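Local coordinates for peptide amidase (Stenotrophomonas maltophilia, PDB 1M22), which probably hydrolyses amide bonds as a member of the amidase signature family, using a serine nucleophile with a second serine and a lysine as proton donors and acceptors, at residues A[151-163]-A[415-426]. Sequence-based numbering, arbitrary orientation.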
# COMPACT_ATOMS: atom_id res chain seq x y z
N GLN A 151 -13.28 -11.89 5.80
CA GLN A 151 -12.02 -12.34 5.23
C GLN A 151 -11.85 -12.05 3.75
O GLN A 151 -12.59 -12.56 2.91
CB GLN A 151 -11.89 -13.85 5.44
CG GLN A 151 -10.60 -14.44 4.92
CD GLN A 151 -9.39 -13.97 5.70
OE1 GLN A 151 -9.30 -14.18 6.91
NE2 GLN A 151 -8.46 -13.32 5.01
N THR A 152 -10.86 -11.22 3.42
CA THR A 152 -10.57 -10.92 2.02
C THR A 152 -9.80 -12.12 1.47
O THR A 152 -9.00 -12.72 2.18
CB THR A 152 -9.74 -9.63 1.91
OG1 THR A 152 -10.52 -8.52 2.39
CG2 THR A 152 -9.33 -9.36 0.46
N ARG A 153 -10.04 -12.46 0.21
CA ARG A 153 -9.39 -13.61 -0.41
C ARG A 153 -8.52 -13.26 -1.60
O ARG A 153 -8.81 -12.32 -2.34
CB ARG A 153 -10.46 -14.62 -0.84
CG ARG A 153 -11.26 -15.16 0.32
CD ARG A 153 -12.41 -16.06 -0.12
NE ARG A 153 -13.12 -16.60 1.04
CZ ARG A 153 -12.65 -17.56 1.83
NH1 ARG A 153 -11.47 -18.11 1.59
NH2 ARG A 153 -13.37 -17.98 2.86
N ASN A 154 -7.45 -14.03 -1.79
CA ASN A 154 -6.54 -13.82 -2.91
C ASN A 154 -7.28 -14.27 -4.17
O ASN A 154 -7.73 -15.42 -4.26
CB ASN A 154 -5.28 -14.66 -2.72
CG ASN A 154 -4.20 -14.31 -3.71
OD1 ASN A 154 -4.44 -14.27 -4.92
ND2 ASN A 154 -2.99 -14.07 -3.21
N PRO A 155 -7.41 -13.39 -5.17
CA PRO A 155 -8.12 -13.77 -6.40
C PRO A 155 -7.46 -14.83 -7.26
O PRO A 155 -8.11 -15.44 -8.12
CB PRO A 155 -8.29 -12.44 -7.12
CG PRO A 155 -7.04 -11.69 -6.73
CD PRO A 155 -6.90 -12.01 -5.26
N TYR A 156 -6.17 -15.07 -7.04
CA TYR A 156 -5.46 -16.08 -7.82
C TYR A 156 -5.77 -17.49 -7.34
O TYR A 156 -5.61 -18.46 -8.08
CB TYR A 156 -3.94 -15.82 -7.79
CG TYR A 156 -3.56 -14.59 -8.59
CD1 TYR A 156 -3.67 -13.31 -8.04
CD2 TYR A 156 -3.16 -14.70 -9.92
CE1 TYR A 156 -3.41 -12.17 -8.80
CE2 TYR A 156 -2.89 -13.57 -10.69
CZ TYR A 156 -3.02 -12.31 -10.12
OH TYR A 156 -2.78 -11.19 -10.89
N ARG A 157 -6.22 -17.59 -6.09
CA ARG A 157 -6.60 -18.86 -5.48
C ARG A 157 -7.33 -18.42 -4.21
O ARG A 157 -6.70 -18.10 -3.21
CB ARG A 157 -5.36 -19.68 -5.15
CG ARG A 157 -5.62 -21.11 -4.74
CD ARG A 157 -4.28 -21.81 -4.72
NE ARG A 157 -4.14 -22.59 -5.91
CZ ARG A 157 -3.30 -22.57 -6.94
NH1 ARG A 157 -2.29 -21.74 -7.16
NH2 ARG A 157 -3.57 -23.50 -7.83
N ILE A 158 -8.66 -18.42 -4.27
CA ILE A 158 -9.47 -17.92 -3.16
C ILE A 158 -9.34 -18.57 -1.80
O ILE A 158 -9.84 -18.04 -0.80
CB ILE A 158 -10.97 -17.83 -3.57
CG1 ILE A 158 -11.51 -19.20 -3.96
CG2 ILE A 158 -11.12 -16.85 -4.73
CD1 ILE A 158 -11.85 -20.10 -2.78
N SER A 159 -8.67 -19.71 -1.74
CA SER A 159 -8.45 -20.40 -0.48
C SER A 159 -7.19 -19.82 0.18
O SER A 159 -6.93 -20.07 1.36
CB SER A 159 -8.21 -21.88 -0.73
OG SER A 159 -7.14 -22.04 -1.64
N HIS A 160 -6.43 -19.04 -0.58
CA HIS A 160 -5.19 -18.49 -0.08
C HIS A 160 -5.22 -17.03 0.34
O HIS A 160 -6.11 -16.26 -0.03
CB HIS A 160 -4.07 -18.75 -1.09
CG HIS A 160 -3.72 -20.21 -1.21
ND1 HIS A 160 -2.43 -20.67 -1.31
CD2 HIS A 160 -4.51 -21.31 -1.21
CE1 HIS A 160 -2.44 -21.99 -1.36
NE2 HIS A 160 -3.69 -22.40 -1.30
N SER A 161 -4.21 -16.66 1.12
CA SER A 161 -4.11 -15.33 1.69
C SER A 161 -3.79 -14.17 0.76
O SER A 161 -3.00 -14.31 -0.17
CB SER A 161 -3.08 -15.34 2.81
OG SER A 161 -3.04 -14.10 3.47
N PRO A 162 -4.42 -13.01 1.01
CA PRO A 162 -4.16 -11.83 0.19
C PRO A 162 -3.06 -11.02 0.89
O PRO A 162 -2.64 -9.97 0.40
CB PRO A 162 -5.49 -11.09 0.24
CG PRO A 162 -5.94 -11.35 1.65
CD PRO A 162 -5.65 -12.84 1.81
N CYS A 163 -2.58 -11.53 2.02
CA CYS A 163 -1.58 -10.86 2.85
C CYS A 163 -2.23 -9.57 3.39
O CYS A 163 -3.45 -9.46 3.39
CB CYS A 163 -0.30 -10.54 2.05
SG CYS A 163 1.15 -10.14 3.08
N ALA A 415 15.38 -7.26 -4.61
CA ALA A 415 15.26 -8.60 -4.05
C ALA A 415 13.84 -9.07 -4.26
O ALA A 415 12.96 -8.28 -4.61
CB ALA A 415 15.56 -8.57 -2.56
N PRO A 416 13.59 -10.38 -4.10
CA PRO A 416 12.21 -10.84 -4.27
C PRO A 416 11.50 -10.15 -3.10
O PRO A 416 12.08 -10.00 -2.02
CB PRO A 416 12.31 -12.34 -4.04
CG PRO A 416 13.72 -12.66 -4.44
CD PRO A 416 14.50 -11.51 -3.87
N THR A 417 10.26 -9.71 -3.29
CA THR A 417 9.54 -9.03 -2.23
C THR A 417 9.22 -9.95 -1.05
O THR A 417 9.45 -9.60 0.11
CB THR A 417 8.24 -8.42 -2.77
OG1 THR A 417 8.56 -7.59 -3.89
CG2 THR A 417 7.54 -7.58 -1.70
N THR A 418 8.69 -11.12 -1.36
CA THR A 418 8.32 -12.10 -0.35
C THR A 418 8.06 -13.43 -1.05
O THR A 418 8.40 -13.58 -2.22
CB THR A 418 7.04 -11.63 0.42
OG1 THR A 418 6.75 -12.55 1.47
CG2 THR A 418 5.85 -11.53 -0.53
N GLY A 419 7.49 -14.39 -0.33
CA GLY A 419 7.19 -15.68 -0.94
C GLY A 419 5.81 -15.62 -1.56
O GLY A 419 5.31 -14.53 -1.87
N VAL A 420 5.17 -16.77 -1.75
CA VAL A 420 3.84 -16.79 -2.35
C VAL A 420 2.74 -16.93 -1.30
O VAL A 420 3.01 -17.25 -0.14
CB VAL A 420 3.68 -17.93 -3.37
CG1 VAL A 420 4.67 -17.74 -4.51
CG2 VAL A 420 3.90 -19.27 -2.69
N ALA A 421 1.51 -16.68 -1.72
CA ALA A 421 0.36 -16.77 -0.83
C ALA A 421 0.26 -18.16 -0.20
O ALA A 421 0.59 -19.17 -0.83
CB ALA A 421 -0.91 -16.45 -1.61
N TRP A 422 -0.21 -18.18 1.04
CA TRP A 422 -0.37 -19.41 1.80
C TRP A 422 -1.85 -19.64 2.11
O TRP A 422 -2.66 -18.71 2.02
CB TRP A 422 0.40 -19.28 3.11
CG TRP A 422 -0.00 -18.07 3.90
CD1 TRP A 422 -0.97 -18.00 4.87
CD2 TRP A 422 0.49 -16.73 3.73
NE1 TRP A 422 -1.10 -16.70 5.31
CE2 TRP A 422 -0.21 -15.91 4.63
CE3 TRP A 422 1.47 -16.16 2.91
CZ2 TRP A 422 0.02 -14.53 4.73
CZ3 TRP A 422 1.70 -14.78 3.00
CH2 TRP A 422 0.98 -13.99 3.91
N PRO A 423 -2.24 -20.87 2.46
CA PRO A 423 -3.64 -21.16 2.78
C PRO A 423 -4.08 -20.28 3.94
O PRO A 423 -3.37 -20.17 4.94
CB PRO A 423 -3.60 -22.64 3.17
CG PRO A 423 -2.48 -23.18 2.35
CD PRO A 423 -1.43 -22.11 2.48
N ILE A 424 -5.24 -19.64 3.81
CA ILE A 424 -5.74 -18.77 4.87
C ILE A 424 -5.90 -19.51 6.19
O ILE A 424 -5.49 -19.01 7.24
CB ILE A 424 -7.11 -18.15 4.48
CG1 ILE A 424 -6.93 -17.22 3.28
CG2 ILE A 424 -7.70 -17.39 5.66
CD1 ILE A 424 -8.23 -16.69 2.71
N ARG A 425 -6.48 -20.71 6.14
CA ARG A 425 -6.69 -21.51 7.34
C ARG A 425 -5.41 -22.15 7.87
O ARG A 425 -5.45 -23.19 8.53
CB ARG A 425 -7.73 -22.60 7.07
CG ARG A 425 -9.15 -22.07 6.87
CD ARG A 425 -10.11 -23.18 6.47
NE ARG A 425 -11.48 -22.71 6.33
CZ ARG A 425 -12.26 -22.34 7.34
NH1 ARG A 425 -11.80 -22.39 8.58
NH2 ARG A 425 -13.49 -21.92 7.11
N SER A 426 -4.27 -21.53 7.57
CA SER A 426 -2.98 -22.04 8.03
C SER A 426 -1.86 -21.08 7.62
O SER A 426 -1.33 -20.34 8.44
CB SER A 426 -2.70 -23.42 7.45
OG SER A 426 -2.30 -23.34 6.09
O HOH W 1 -8.23 -21.41 3.35
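Ser-161 N donates to Trp-422 O at 2.7 Å, and Ile-424 N to Ser-159 O at 3.0 Å, almost straight (N-H...O 177°). These two bonds flank His-160 and Pro-423, the non-hydrogen-bonded pair of a single antiparallel beta bridge; proline suits this position, which asks for no N-H. His-160 adds a weak bond from ND1 to Ala-421 O at the ring edge, while Pro-423 CG makes a CH-pi contact over one ring face. Asn-154 OD1 closes an Asx turn onto Tyr-156 N, while ND2 binds Ser-161 O and Ile-196 O. The small methyl of Ala-421 fits against ND2 and Ser-161 O.

Trp-422 CG sits between its backbone N and carbonyl carbon (chi1 55°), bringing the indole over Ser-161, whose CB makes a CH-pi contact 3.6 Å from the five-membered ring centroid. The broad indole also meets Cys-163 SG at its CH2 edge; Ser-161 OG accepts from Cys-163 N in an ST turn. Branched Ile-424 covers the His-160 backbone with CG1, the Gln-151 amide with CG2 and Arg-153 NH1 with CD1; NH1 itself donates a hydrogen bond to Ile-158 O, in the guanidinium plane.

The side chain of Cys-163 is about 8 Å from those of catalytic Ser-165 and Ser-189. The bridge thus ties the loop before helix 167-174 to that leaving strand 412-416 of the central sheet, with Cys-163 packed on Cys-192 and Ile-196 of helix 191-196.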